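Local coordinates for F-BAR domain only protein 1 (PDB 5JP2) that may act in an early step of clathrin-mediated endocytosis and binds a peptide of Eps15 through its mu homology domain, at residues B[15-20]-B[264-269]; B[26-31]-B[40-45]; B[71-76]-B[97-102]; B[193-198]-B[225-230]. All blocks are in the same frame, centred on the assembly; numbering follows the deposited sequence.

Contact 1: B[15-20]-B[264-269]; sequences ESWPVA and SRYRMS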
loop_
_atom_site.group_PDB
_atom_site.type_symbol
_atom_site.label_atom_id
_atom_site.label_comp_id
_atom_site.label_asym_id
_atom_site.label_seq_id
_atom_site.Cartn_x
_atom_site.Cartn_y
_atom_site.Cartn_z
ATOM N N GLU B 15 27.039 -18.570 -10.834
ATOM C CA GLU B 15 25.779 -18.174 -11.449
ATOM C C GLU B 15 25.221 -16.920 -10.782
ATOM O O GLU B 15 25.456 -16.665 -9.600
ATOM C CB GLU B 15 24.749 -19.306 -11.383
ATOM C CG GLU B 15 24.592 -19.966 -10.040
ATOM C CD GLU B 15 23.395 -20.904 -9.988
ATOM O OE1 GLU B 15 22.461 -20.724 -10.790
ATOM O OE2 GLU B 15 23.381 -21.821 -9.145
ATOM N N SER B 16 24.505 -16.117 -11.567
ATOM C CA SER B 16 23.869 -14.911 -11.044
ATOM C C SER B 16 22.798 -15.277 -10.028
ATOM O O SER B 16 22.008 -16.195 -10.247
ATOM C CB SER B 16 23.257 -14.097 -12.179
ATOM O OG SER B 16 23.010 -12.769 -11.762
ATOM N N TRP B 17 22.762 -14.549 -8.924
ATOM C CA TRP B 17 21.918 -14.979 -7.819
ATOM C C TRP B 17 20.638 -14.162 -7.758
ATOM O O TRP B 17 20.683 -12.938 -7.943
ATOM C CB TRP B 17 22.679 -14.855 -6.507
ATOM C CG TRP B 17 23.983 -15.584 -6.511
ATOM C CD1 TRP B 17 24.180 -16.906 -6.781
ATOM C CD2 TRP B 17 25.276 -15.040 -6.217
ATOM N NE1 TRP B 17 25.512 -17.217 -6.680
ATOM C CE2 TRP B 17 26.206 -16.088 -6.332
ATOM C CE3 TRP B 17 25.734 -13.770 -5.868
ATOM C CZ2 TRP B 17 27.566 -15.905 -6.108
ATOM C CZ3 TRP B 17 27.083 -13.592 -5.648
ATOM C CH2 TRP B 17 27.983 -14.649 -5.770
ATOM N N PRO B 18 19.491 -14.791 -7.508
ATOM C CA PRO B 18 18.227 -14.047 -7.488
ATOM C C PRO B 18 17.882 -13.469 -6.124
ATOM O O PRO B 18 18.099 -14.095 -5.086
ATOM C CB PRO B 18 17.209 -15.117 -7.885
ATOM C CG PRO B 18 17.773 -16.370 -7.260
ATOM C CD PRO B 18 19.272 -16.244 -7.367
ATOM N N VAL B 19 17.291 -12.270 -6.139
ATOM C CA VAL B 19 16.611 -11.710 -4.978
ATOM C C VAL B 19 15.258 -11.189 -5.434
ATOM O O VAL B 19 15.010 -11.005 -6.623
ATOM C CB VAL B 19 17.412 -10.585 -4.273
ATOM C CG1 VAL B 19 18.764 -11.092 -3.797
ATOM C CG2 VAL B 19 17.572 -9.370 -5.159
ATOM N N ALA B 20 14.375 -10.955 -4.471
ATOM C CA ALA B 20 13.056 -10.414 -4.743
ATOM C C ALA B 20 12.752 -9.251 -3.803
ATOM O O ALA B 20 13.213 -9.221 -2.662
ATOM C CB ALA B 20 11.990 -11.495 -4.604
ATOM N N SER B 264 25.056 -6.547 -12.686
ATOM C CA SER B 264 24.537 -7.777 -13.256
ATOM C C SER B 264 24.794 -8.992 -12.387
ATOM O O SER B 264 24.379 -10.088 -12.754
ATOM C CB SER B 264 25.136 -8.005 -14.641
ATOM O OG SER B 264 26.550 -7.960 -14.586
ATOM N N ARG B 265 25.477 -8.833 -11.253
ATOM C CA ARG B 265 25.881 -9.997 -10.474
ATOM C C ARG B 265 24.698 -10.631 -9.771
ATOM O O ARG B 265 24.732 -11.822 -9.455
ATOM C CB ARG B 265 26.941 -9.609 -9.452
ATOM C CG ARG B 265 27.687 -10.780 -8.835
ATOM C CD ARG B 265 28.603 -11.465 -9.849
ATOM N NE ARG B 265 29.116 -12.753 -9.382
ATOM C CZ ARG B 265 28.383 -13.852 -9.248
ATOM N NH1 ARG B 265 27.091 -13.832 -9.535
ATOM N NH2 ARG B 265 28.942 -14.974 -8.823
ATOM N N TYR B 266 23.666 -9.847 -9.500
ATOM C CA TYR B 266 22.418 -10.322 -8.941
ATOM C C TYR B 266 21.312 -9.965 -9.917
ATOM O O TYR B 266 21.442 -9.034 -10.712
ATOM C CB TYR B 266 22.147 -9.687 -7.574
ATOM C CG TYR B 266 23.196 -9.979 -6.526
ATOM C CD1 TYR B 266 24.354 -9.232 -6.438
ATOM C CD2 TYR B 266 23.006 -10.982 -5.604
ATOM C CE1 TYR B 266 25.294 -9.504 -5.491
ATOM C CE2 TYR B 266 23.942 -11.247 -4.648
ATOM C CZ TYR B 266 25.078 -10.510 -4.599
ATOM O OH TYR B 266 26.012 -10.792 -3.650
ATOM N N ARG B 267 20.219 -10.701 -9.862
ATOM C CA ARG B 267 19.076 -10.360 -10.686
ATOM C C ARG B 267 17.811 -10.405 -9.850
ATOM O O ARG B 267 17.701 -11.171 -8.894
ATOM C CB ARG B 267 18.957 -11.283 -11.911
ATOM C CG ARG B 267 18.749 -12.716 -11.574
ATOM C CD ARG B 267 18.756 -13.605 -12.802
ATOM N NE ARG B 267 18.882 -14.977 -12.354
ATOM C CZ ARG B 267 17.893 -15.681 -11.840
ATOM N NH1 ARG B 267 16.682 -15.161 -11.749
ATOM N NH2 ARG B 267 18.118 -16.903 -11.420
ATOM N N MET B 268 16.846 -9.588 -10.239
ATOM C CA MET B 268 15.624 -9.432 -9.471
ATOM C C MET B 268 14.613 -10.440 -9.971
ATOM O O MET B 268 14.090 -10.314 -11.080
ATOM C CB MET B 268 15.078 -8.013 -9.571
ATOM C CG MET B 268 13.918 -7.790 -8.631
ATOM S SD MET B 268 14.388 -7.283 -6.973
ATOM C CE MET B 268 14.780 -5.615 -7.315
ATOM N N SER B 269 14.336 -11.448 -9.145
ATOM C CA SER B 269 13.393 -12.486 -9.526
ATOM C C SER B 269 11.994 -11.924 -9.721
ATOM O O SER B 269 11.251 -12.406 -10.583
ATOM C CB SER B 269 13.382 -13.589 -8.471
ATOM O OG SER B 269 12.385 -14.545 -8.754
HETATM O O HOH W 1 20.543 -18.676 -11.402
#
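R265 starts out with CG trans to its backbone N (chi1 -165°) and turns back at chi2 (69°), which lays its guanidinium flat on the six-membered ring of W17. In one of the two conformers of W17 this is a cation-pi stack, with R265 CZ 3.8 Å from the ring centroid of W17. At the guanidinium's edge, R265 NH1 gives a straight hydrogen bond to E15 O at 3.3 Å, though it stands above that carbonyl plane and not on a lone pair. Y266 meets the same copy of the indole obliquely. The polar ends of this pair are held elsewhere, W17 NE1 by S12 O and Y266 OH by P66 O. Beside these side chains, the parallel strands 17-20 and 266-269 are joined by R267 N to W17 O and V19 N to R267 O, each 3.0 Å. On the sheet face of P18 and R267, the arginine's guanidinium lies over P18 CB. R267 NH2 shares a water with E15 OE1 and S16 O. Outside the two strands, it pairs with an acidic side chain of the bound peptide. The two arginines thus divide the work: R265 is taken up by an aromatic face and a carbonyl, whereas R267 offers its charge to the peptide, consistent with recognition of an acidic side chain there.

Contact 2: B[26-31]-B[40-45]; sequences YINAYF and LVKITG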
loop_
_atom_site.group_PDB
_atom_site.type_symbol
_atom_site.label_atom_id
_atom_site.label_comp_id
_atom_site.label_asym_id
_atom_site.label_seq_id
_atom_site.Cartn_x
_atom_site.Cartn_y
_atom_site.Cartn_z
ATOM N N TYR B 26 0.432 1.904 2.439
ATOM C CA TYR B 26 -0.860 2.220 3.028
ATOM C C TYR B 26 -1.194 3.689 2.812
ATOM O O TYR B 26 -0.322 4.553 2.851
ATOM C CB TYR B 26 -0.895 1.904 4.513
ATOM C CG TYR B 26 -0.825 0.444 4.792
ATOM C CD1 TYR B 26 -1.968 -0.327 4.832
ATOM C CD2 TYR B 26 0.388 -0.174 4.994
ATOM C CE1 TYR B 26 -1.894 -1.675 5.076
ATOM C CE2 TYR B 26 0.472 -1.508 5.242
ATOM C CZ TYR B 26 -0.665 -2.259 5.281
ATOM O OH TYR B 26 -0.566 -3.602 5.539
ATOM N N ILE B 27 -2.465 3.978 2.573
ATOM C CA ILE B 27 -2.871 5.339 2.280
ATOM C C ILE B 27 -3.978 5.767 3.231
ATOM O O ILE B 27 -4.982 5.069 3.398
ATOM C CB ILE B 27 -3.286 5.514 0.804
ATOM C CG1 ILE B 27 -3.640 6.976 0.541
ATOM C CG2 ILE B 27 -4.397 4.563 0.412
ATOM C CD1 ILE B 27 -3.732 7.353 -0.892
ATOM N N ASN B 28 -3.771 6.909 3.868
ATOM C CA ASN B 28 -4.777 7.570 4.675
ATOM C C ASN B 28 -5.220 8.816 3.929
ATOM O O ASN B 28 -4.411 9.491 3.300
ATOM C CB ASN B 28 -4.231 7.945 6.048
ATOM C CG ASN B 28 -4.058 6.757 6.953
ATOM O OD1 ASN B 28 -4.674 5.724 6.766
ATOM N ND2 ASN B 28 -3.268 6.925 7.982
ATOM N N ALA B 29 -6.505 9.108 3.963
ATOM C CA ALA B 29 -6.979 10.276 3.243
ATOM C C ALA B 29 -8.182 10.855 3.967
ATOM O O ALA B 29 -8.877 10.154 4.698
ATOM C CB ALA B 29 -7.335 9.940 1.794
ATOM N N TYR B 30 -8.391 12.152 3.787
ATOM C CA TYR B 30 -9.564 12.823 4.329
ATOM C C TYR B 30 -10.068 13.853 3.341
ATOM O O TYR B 30 -9.338 14.768 2.970
ATOM C CB TYR B 30 -9.256 13.481 5.672
ATOM C CG TYR B 30 -10.479 14.068 6.318
ATOM C CD1 TYR B 30 -11.611 13.302 6.504
ATOM C CD2 TYR B 30 -10.492 15.368 6.777
ATOM C CE1 TYR B 30 -12.728 13.811 7.091
ATOM C CE2 TYR B 30 -11.613 15.894 7.381
ATOM C CZ TYR B 30 -12.730 15.105 7.536
ATOM O OH TYR B 30 -13.864 15.606 8.138
ATOM N N PHE B 31 -11.319 13.717 2.941
ATOM C CA PHE B 31 -11.989 14.692 2.107
ATOM C C PHE B 31 -12.958 15.453 2.991
ATOM O O PHE B 31 -13.883 14.861 3.552
ATOM C CB PHE B 31 -12.709 14.013 0.951
ATOM C CG PHE B 31 -11.789 13.380 -0.050
ATOM C CD1 PHE B 31 -11.291 12.103 0.144
ATOM C CD2 PHE B 31 -11.449 14.045 -1.205
ATOM C CE1 PHE B 31 -10.464 11.520 -0.789
ATOM C CE2 PHE B 31 -10.619 13.463 -2.133
ATOM C CZ PHE B 31 -10.126 12.202 -1.923
ATOM N N LEU B 40 -6.671 15.797 2.316
ATOM C CA LEU B 40 -5.328 15.494 2.779
ATOM C C LEU B 40 -5.019 14.031 2.495
ATOM O O LEU B 40 -5.848 13.164 2.759
ATOM C CB LEU B 40 -5.207 15.759 4.276
ATOM C CG LEU B 40 -5.905 17.014 4.791
ATOM C CD1 LEU B 40 -6.279 16.867 6.261
ATOM C CD2 LEU B 40 -5.002 18.211 4.583
ATOM N N VAL B 41 -3.822 13.749 2.000
ATOM C CA VAL B 41 -3.383 12.388 1.723
ATOM C C VAL B 41 -2.046 12.107 2.412
ATOM O O VAL B 41 -1.117 12.914 2.326
ATOM C CB VAL B 41 -3.275 12.148 0.207
ATOM C CG1 VAL B 41 -2.748 10.759 -0.061
ATOM C CG2 VAL B 41 -4.614 12.320 -0.434
ATOM N N LYS B 42 -1.943 10.950 3.069
ATOM C CA LYS B 42 -0.682 10.440 3.607
ATOM C C LYS B 42 -0.459 8.987 3.184
ATOM O O LYS B 42 -1.241 8.102 3.536
ATOM C CB LYS B 42 -0.634 10.535 5.135
ATOM C CG LYS B 42 0.748 10.191 5.689
ATOM C CD LYS B 42 0.847 10.273 7.195
ATOM C CE LYS B 42 0.148 9.118 7.857
ATOM N NZ LYS B 42 0.593 8.920 9.248
ATOM N N ILE B 43 0.628 8.733 2.470
ATOM C CA ILE B 43 1.020 7.385 2.080
ATOM C C ILE B 43 2.215 6.954 2.911
ATOM O O ILE B 43 3.182 7.703 3.054
ATOM C CB ILE B 43 1.338 7.307 0.581
ATOM C CG1 ILE B 43 0.113 7.707 -0.233
ATOM C CG2 ILE B 43 1.773 5.918 0.220
ATOM C CD1 ILE B 43 0.433 8.095 -1.611
ATOM N N THR B 44 2.154 5.745 3.440
ATOM C CA THR B 44 3.242 5.155 4.195
ATOM C C THR B 44 3.675 3.857 3.529
ATOM O O THR B 44 2.853 2.990 3.238
ATOM C CB THR B 44 2.807 4.900 5.618
ATOM O OG1 THR B 44 2.373 6.139 6.179
ATOM C CG2 THR B 44 3.970 4.399 6.406
ATOM N N GLY B 45 4.965 3.731 3.274
ATOM C CA GLY B 45 5.436 2.608 2.496
ATOM C C GLY B 45 6.561 1.859 3.162
ATOM O O GLY B 45 7.271 2.387 4.016
#
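The ring of Y26 meets strand 40-45 at its edge, where T44 O lies near the ring plane; the ring then leads away from the strand. The other flat group in touch is the amide of N28, which lies alongside K42 and points the same way, N28 ND2 being 4.1 Å from K42 CE. That is loose packing of a polar group against the aliphatic part of a lysine. The backbones pair in regular antiparallel fashion. Y26 with T44, N28 with K42 and Y30 with L40 are hydrogen-bonded pairs, and N28 N to K42 O (2.8 Å) is almost perfectly straight at 177°. The non-hydrogen-bonded pairs, I27 with I43 and A29 with V41, send their side chains to the opposite, buried face. There I27 is stretched out, CG1 trans to the backbone N (chi1 -177°), and this carries CD1 to within 3.6 Å of V41 CG1, while I27 CG1 lies 3.9 Å from I43 CG1. With an alanine at I27, V41 CG1 and I43 CG1 would probably lose their common neighbour, and a gap would open on this face. The strands belong to the hairpin 17-31/39-52. Strand 266-283 runs on the far side of 26-31, with I27 and A29 bonded to its backbone and Y280 packed on both; on the other flank, K42 touches Q134 and S136 of strand 125-137.

Contact 3: B[71-76]-B[97-102]; sequences RLVNIS and PDTKDF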
loop_
_atom_site.group_PDB
_atom_site.type_symbol
_atom_site.label_atom_id
_atom_site.label_comp_id
_atom_site.label_asym_id
_atom_site.label_seq_id
_atom_site.Cartn_x
_atom_site.Cartn_y
_atom_site.Cartn_z
ATOM N N ARG B 71 18.872 0.554 -6.471
ATOM C CA ARG B 71 18.526 1.937 -6.759
ATOM C C ARG B 71 17.035 2.161 -6.536
ATOM O O ARG B 71 16.215 1.341 -6.953
ATOM C CB ARG B 71 18.872 2.247 -8.206
ATOM C CG ARG B 71 18.851 3.683 -8.588
ATOM C CD ARG B 71 18.898 3.840 -10.103
ATOM N NE ARG B 71 20.100 3.260 -10.685
ATOM C CZ ARG B 71 21.290 3.845 -10.698
ATOM N NH1 ARG B 71 21.464 5.037 -10.141
ATOM N NH2 ARG B 71 22.313 3.223 -11.259
ATOM N N LEU B 72 16.675 3.276 -5.903
ATOM C CA LEU B 72 15.284 3.723 -5.896
ATOM C C LEU B 72 15.051 4.740 -7.000
ATOM O O LEU B 72 15.839 5.665 -7.179
ATOM C CB LEU B 72 14.909 4.340 -4.557
ATOM C CG LEU B 72 15.243 3.566 -3.294
ATOM C CD1 LEU B 72 14.914 4.436 -2.114
ATOM C CD2 LEU B 72 14.459 2.280 -3.244
ATOM N N VAL B 73 13.937 4.596 -7.712
ATOM C CA VAL B 73 13.647 5.439 -8.861
ATOM C C VAL B 73 12.244 6.003 -8.743
ATOM O O VAL B 73 11.393 5.457 -8.040
ATOM C CB VAL B 73 13.795 4.678 -10.190
ATOM C CG1 VAL B 73 15.212 4.195 -10.371
ATOM C CG2 VAL B 73 12.855 3.515 -10.211
ATOM N N ASN B 74 12.017 7.105 -9.462
ATOM C CA ASN B 74 10.749 7.835 -9.444
ATOM C C ASN B 74 10.341 8.190 -8.019
ATOM O O ASN B 74 9.198 7.999 -7.607
ATOM C CB ASN B 74 9.643 7.052 -10.152
ATOM C CG ASN B 74 8.417 7.898 -10.423
ATOM O OD1 ASN B 74 8.506 9.120 -10.534
ATOM N ND2 ASN B 74 7.261 7.255 -10.518
ATOM N N ILE B 75 11.294 8.724 -7.260
ATOM C CA ILE B 75 11.100 8.999 -5.848
ATOM C C ILE B 75 10.819 10.468 -5.578
ATOM O O ILE B 75 10.873 10.898 -4.429
ATOM C CB ILE B 75 12.301 8.512 -5.040
ATOM C CG1 ILE B 75 13.572 9.149 -5.577
ATOM C CG2 ILE B 75 12.398 7.006 -5.134
ATOM C CD1 ILE B 75 14.745 8.929 -4.701
ATOM N N SER B 76 10.617 11.268 -6.621
ATOM C CA SER B 76 10.296 12.676 -6.431
ATOM C C SER B 76 9.075 12.884 -5.541
ATOM O O SER B 76 8.988 13.910 -4.875
ATOM C CB SER B 76 10.086 13.350 -7.776
ATOM O OG SER B 76 9.006 12.753 -8.454
ATOM N N PRO B 97 17.569 14.142 -7.456
ATOM C CA PRO B 97 16.239 14.153 -6.832
ATOM C C PRO B 97 15.372 12.956 -7.172
ATOM O O PRO B 97 14.502 12.603 -6.368
ATOM C CB PRO B 97 15.626 15.446 -7.371
ATOM C CG PRO B 97 16.267 15.597 -8.700
ATOM C CD PRO B 97 17.677 15.131 -8.538
ATOM N N ASP B 98 15.530 12.358 -8.351
ATOM C CA ASP B 98 14.660 11.273 -8.788
ATOM C C ASP B 98 15.228 9.883 -8.557
ATOM O O ASP B 98 14.561 8.904 -8.896
ATOM C CB ASP B 98 14.320 11.427 -10.266
ATOM C CG ASP B 98 13.012 12.145 -10.484
ATOM O OD1 ASP B 98 12.048 11.836 -9.756
ATOM O OD2 ASP B 98 12.950 13.019 -11.373
ATOM N N THR B 99 16.437 9.768 -8.013
ATOM C CA THR B 99 17.108 8.482 -7.895
ATOM C C THR B 99 18.005 8.476 -6.666
ATOM O O THR B 99 18.598 9.501 -6.332
ATOM C CB THR B 99 17.920 8.226 -9.164
ATOM O OG1 THR B 99 17.031 7.828 -10.213
ATOM C CG2 THR B 99 18.970 7.175 -8.953
ATOM N N LYS B 100 18.116 7.324 -6.002
ATOM C CA LYS B 100 19.080 7.189 -4.918
ATOM C C LYS B 100 19.599 5.763 -4.826
ATOM O O LYS B 100 18.834 4.808 -4.945
ATOM C CB LYS B 100 18.494 7.590 -3.564
ATOM C CG LYS B 100 19.589 8.019 -2.605
ATOM C CD LYS B 100 19.145 8.134 -1.165
ATOM C CE LYS B 100 20.241 8.805 -0.356
ATOM N NZ LYS B 100 21.589 8.406 -0.850
ATOM N N ASP B 101 20.887 5.635 -4.533
ATOM C CA ASP B 101 21.586 4.364 -4.522
ATOM C C ASP B 101 21.880 3.897 -3.106
ATOM O O ASP B 101 22.127 4.698 -2.204
ATOM C CB ASP B 101 22.913 4.443 -5.278
ATOM C CG ASP B 101 22.732 4.563 -6.762
ATOM O OD1 ASP B 101 22.186 5.577 -7.219
ATOM O OD2 ASP B 101 23.110 3.622 -7.469
ATOM N N PHE B 102 21.866 2.582 -2.938
ATOM C CA PHE B 102 22.195 1.941 -1.683
ATOM C C PHE B 102 23.047 0.711 -1.946
ATOM O O PHE B 102 22.852 0.011 -2.937
ATOM C CB PHE B 102 20.931 1.543 -0.942
ATOM C CG PHE B 102 20.107 2.706 -0.513
ATOM C CD1 PHE B 102 20.348 3.331 0.693
ATOM C CD2 PHE B 102 19.089 3.182 -1.317
ATOM C CE1 PHE B 102 19.590 4.404 1.081
ATOM C CE2 PHE B 102 18.327 4.247 -0.929
ATOM C CZ PHE B 102 18.577 4.861 0.269
#
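R71 and D101 form a salt bridge, R71 NH1 to D101 OD1 at 3.1 Å, but not a flat two-pronged one. The guanidinium and carboxylate planes are 86° apart, and D101 OD2 sits over the guanidinium face. D101 OD1 also accepts a hydrogen bond from Q94 NE2, while R71 NE has a long, weak ion pair with E260 on the neighbouring strand. The extended first half of the arginine runs CG and CD past the methyl of T99, with R71 CG 3.5 Å from T99 CG2, and the bend at chi3 (-60°) turns the guanidinium to D101. A methionine in place of R71 would probably leave the carboxylate of D101 without its positive mate across the strands.

Strands 69-73 and 99-104 are the central neighbours of a four-stranded antiparallel sheet, flanked by 258-261 and 88-90. Between them one hydrogen-bonded pair carries the backbone here, L72 N to K100 O at 2.8 Å and K100 N to L72 O at 3.1 Å; R71 and V73 bond on to strand 258-261. At the loop end, T99 OG1 bonds weakly back to D98 O, at 3.0 Å, and D98 N is held by D96 OD1. K100 NZ turns from the contact to a weak bond with D91 O. On the other face, L72 CD1 touches F102 CE2 at 3.6 Å. The pairing therefore has two characters: apolar and buried around L72 and F102, and, on the side of R71, a charged cluster in which D101, with a salt bridge and a hydrogen bond on OD1, is likely to stay ionised.

Contact 4: B[193-198]-B[225-230]; sequences QCQPPA and TLCASW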
loop_
_atom_site.group_PDB
_atom_site.type_symbol
_atom_site.label_atom_id
_atom_site.label_comp_id
_atom_site.label_asym_id
_atom_site.label_seq_id
_atom_site.Cartn_x
_atom_site.Cartn_y
_atom_site.Cartn_z
ATOM N N GLN B 193 -33.547 3.766 4.463
ATOM C CA GLN B 193 -33.619 3.617 3.025
ATOM C C GLN B 193 -32.193 3.697 2.511
ATOM O O GLN B 193 -31.440 4.573 2.935
ATOM C CB GLN B 193 -34.511 4.705 2.439
ATOM C CG GLN B 193 -35.865 4.733 3.124
ATOM C CD GLN B 193 -36.607 6.027 2.912
ATOM O OE1 GLN B 193 -37.148 6.269 1.839
ATOM N NE2 GLN B 193 -36.636 6.874 3.938
ATOM N N CYS B 194 -31.829 2.820 1.578
ATOM C CA CYS B 194 -30.489 2.825 1.005
ATOM C C CYS B 194 -30.602 2.579 -0.483
ATOM O O CYS B 194 -31.269 1.636 -0.911
ATOM C CB CYS B 194 -29.602 1.751 1.629
ATOM S SG CYS B 194 -29.509 1.822 3.395
ATOM N N GLN B 195 -29.915 3.394 -1.262
ATOM C CA GLN B 195 -29.791 3.144 -2.675
ATOM C C GLN B 195 -28.306 3.254 -2.990
ATOM O O GLN B 195 -27.733 4.323 -2.858
ATOM C CB GLN B 195 -30.593 4.186 -3.443
ATOM C CG GLN B 195 -32.067 4.214 -3.062
ATOM C CD GLN B 195 -32.714 5.559 -3.353
ATOM O OE1 GLN B 195 -32.754 6.011 -4.496
ATOM N NE2 GLN B 195 -33.207 6.218 -2.305
ATOM N N PRO B 196 -27.672 2.166 -3.433
ATOM C CA PRO B 196 -28.109 0.775 -3.518
ATOM C C PRO B 196 -28.281 0.159 -2.133
ATOM O O PRO B 196 -27.987 0.833 -1.160
ATOM C CB PRO B 196 -26.974 0.110 -4.312
ATOM C CG PRO B 196 -25.848 0.994 -4.213
ATOM C CD PRO B 196 -26.376 2.368 -4.089
ATOM N N PRO B 197 -28.758 -1.083 -2.048
ATOM C CA PRO B 197 -28.998 -1.688 -0.735
ATOM C C PRO B 197 -27.719 -1.854 0.060
ATOM O O PRO B 197 -26.643 -2.075 -0.492
ATOM C CB PRO B 197 -29.611 -3.049 -1.076
ATOM C CG PRO B 197 -30.165 -2.885 -2.421
ATOM C CD PRO B 197 -29.254 -1.951 -3.129
ATOM N N ALA B 198 -27.849 -1.744 1.377
ATOM C CA ALA B 198 -26.727 -1.940 2.272
ATOM C C ALA B 198 -27.134 -2.824 3.435
ATOM O O ALA B 198 -28.309 -2.956 3.770
ATOM C CB ALA B 198 -26.207 -0.616 2.824
ATOM N N THR B 225 -22.254 6.537 -7.257
ATOM C CA THR B 225 -22.881 7.320 -6.208
ATOM C C THR B 225 -23.702 6.378 -5.345
ATOM O O THR B 225 -24.098 5.309 -5.795
ATOM C CB THR B 225 -23.760 8.421 -6.785
ATOM O OG1 THR B 225 -24.353 9.152 -5.716
ATOM C CG2 THR B 225 -24.857 7.817 -7.606
ATOM N N LEU B 226 -23.902 6.747 -4.085
ATOM C CA LEU B 226 -24.738 5.958 -3.190
ATOM C C LEU B 226 -25.243 6.857 -2.069
ATOM O O LEU B 226 -24.654 7.897 -1.779
ATOM C CB LEU B 226 -23.975 4.759 -2.620
ATOM C CG LEU B 226 -22.681 5.007 -1.841
ATOM C CD1 LEU B 226 -22.951 5.310 -0.384
ATOM C CD2 LEU B 226 -21.710 3.847 -1.962
ATOM N N CYS B 227 -26.332 6.440 -1.427
ATOM C CA CYS B 227 -26.933 7.293 -0.412
ATOM C C CYS B 227 -27.787 6.478 0.543
ATOM O O CYS B 227 -28.210 5.362 0.243
ATOM C CB CYS B 227 -27.787 8.382 -1.036
ATOM S SG CYS B 227 -29.171 7.700 -1.843
ATOM N N ALA B 228 -28.056 7.079 1.693
ATOM C CA ALA B 228 -28.879 6.454 2.710
ATOM C C ALA B 228 -29.579 7.537 3.507
ATOM O O ALA B 228 -29.095 8.664 3.595
ATOM C CB ALA B 228 -28.047 5.575 3.639
ATOM N N SER B 229 -30.722 7.180 4.090
ATOM C CA SER B 229 -31.504 8.080 4.921
ATOM C C SER B 229 -32.130 7.291 6.054
ATOM O O SER B 229 -32.365 6.090 5.930
ATOM C CB SER B 229 -32.602 8.772 4.132
ATOM O OG SER B 229 -33.472 7.797 3.599
ATOM N N TRP B 230 -32.408 7.977 7.155
ATOM C CA TRP B 230 -33.006 7.346 8.323
ATOM C C TRP B 230 -33.663 8.423 9.176
ATOM O O TRP B 230 -33.591 9.615 8.870
ATOM C CB TRP B 230 -31.951 6.585 9.119
ATOM C CG TRP B 230 -30.845 7.468 9.598
ATOM C CD1 TRP B 230 -30.773 8.113 10.791
ATOM C CD2 TRP B 230 -29.658 7.807 8.887
ATOM N NE1 TRP B 230 -29.615 8.835 10.868
ATOM C CE2 TRP B 230 -28.909 8.658 9.710
ATOM C CE3 TRP B 230 -29.148 7.461 7.636
ATOM C CZ2 TRP B 230 -27.688 9.173 9.324
ATOM C CZ3 TRP B 230 -27.941 7.969 7.256
ATOM C CH2 TRP B 230 -27.220 8.818 8.096
#
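Q193 pairs with S229 through both backbone bonds, Q193 N to S229 O at 3.0 Å and S229 N to Q193 O at 2.9 Å. Its side chain rises on the same face as the serine, extended beyond CG, and runs past the hydroxyl: Q193 CB is 3.5 Å from S229 OG. The amide nitrogen comes close too, but at an angle too poor for a hydrogen bond. The oxygen is in this place because S229 OG is tucked between its own N and carbonyl carbon (chi1 60°).

C194 faces the other way, in a non-hydrogen-bonded pair with A228, and its sulfur packs on the methyl, C194 SG to A228 CB at 4.0 Å. That methyl also touches L207 and W209 of strand 206-210. Here the four-stranded antiparallel sheet in which 192-195 is an outermost strand packs face to face on the large mixed sheet, in the manner of a beta-sandwich.

Q195 returns to the outer face and closes the pairing, with Q195 N to C227 O at 3.0 Å and C227 N to Q195 O at 2.9 Å. The thiol of C227 lies against the root of the glutamine, C227 SG to Q195 CB at 4.1 Å.

At P196 the strand stops. A cis peptide precedes the ring, which crosses L226 at about a right angle and sets P196 CD 3.7 Å from L226 CB. P196 O accepts a hydrogen bond from W209 NE1, and A198 packs on the same tryptophan.

Overall arrangement
Contacts 1 and 2 share strand 17-31 and belong to one large mixed sheet, about 33 Å apart between centres: contact 1 is parallel, contact 2 antiparallel. Contacts 3 and 4 each belong to a smaller four-stranded sheet, and lie on opposite sides of the chain's centre. Contact 2, nearest the middle, buries aliphatic side chains on one face and carries mixed, more exposed side chains on the other. Contacts 1 and 3 both use arginine, but against different partners, an indole and a carbonyl in one, a carboxylate in the other. Contacts 1 and 4 lie towards the two ends; contact 4 has no charged side chain across it and rests mostly on backbone bonds. The bound peptide reaches contact 1.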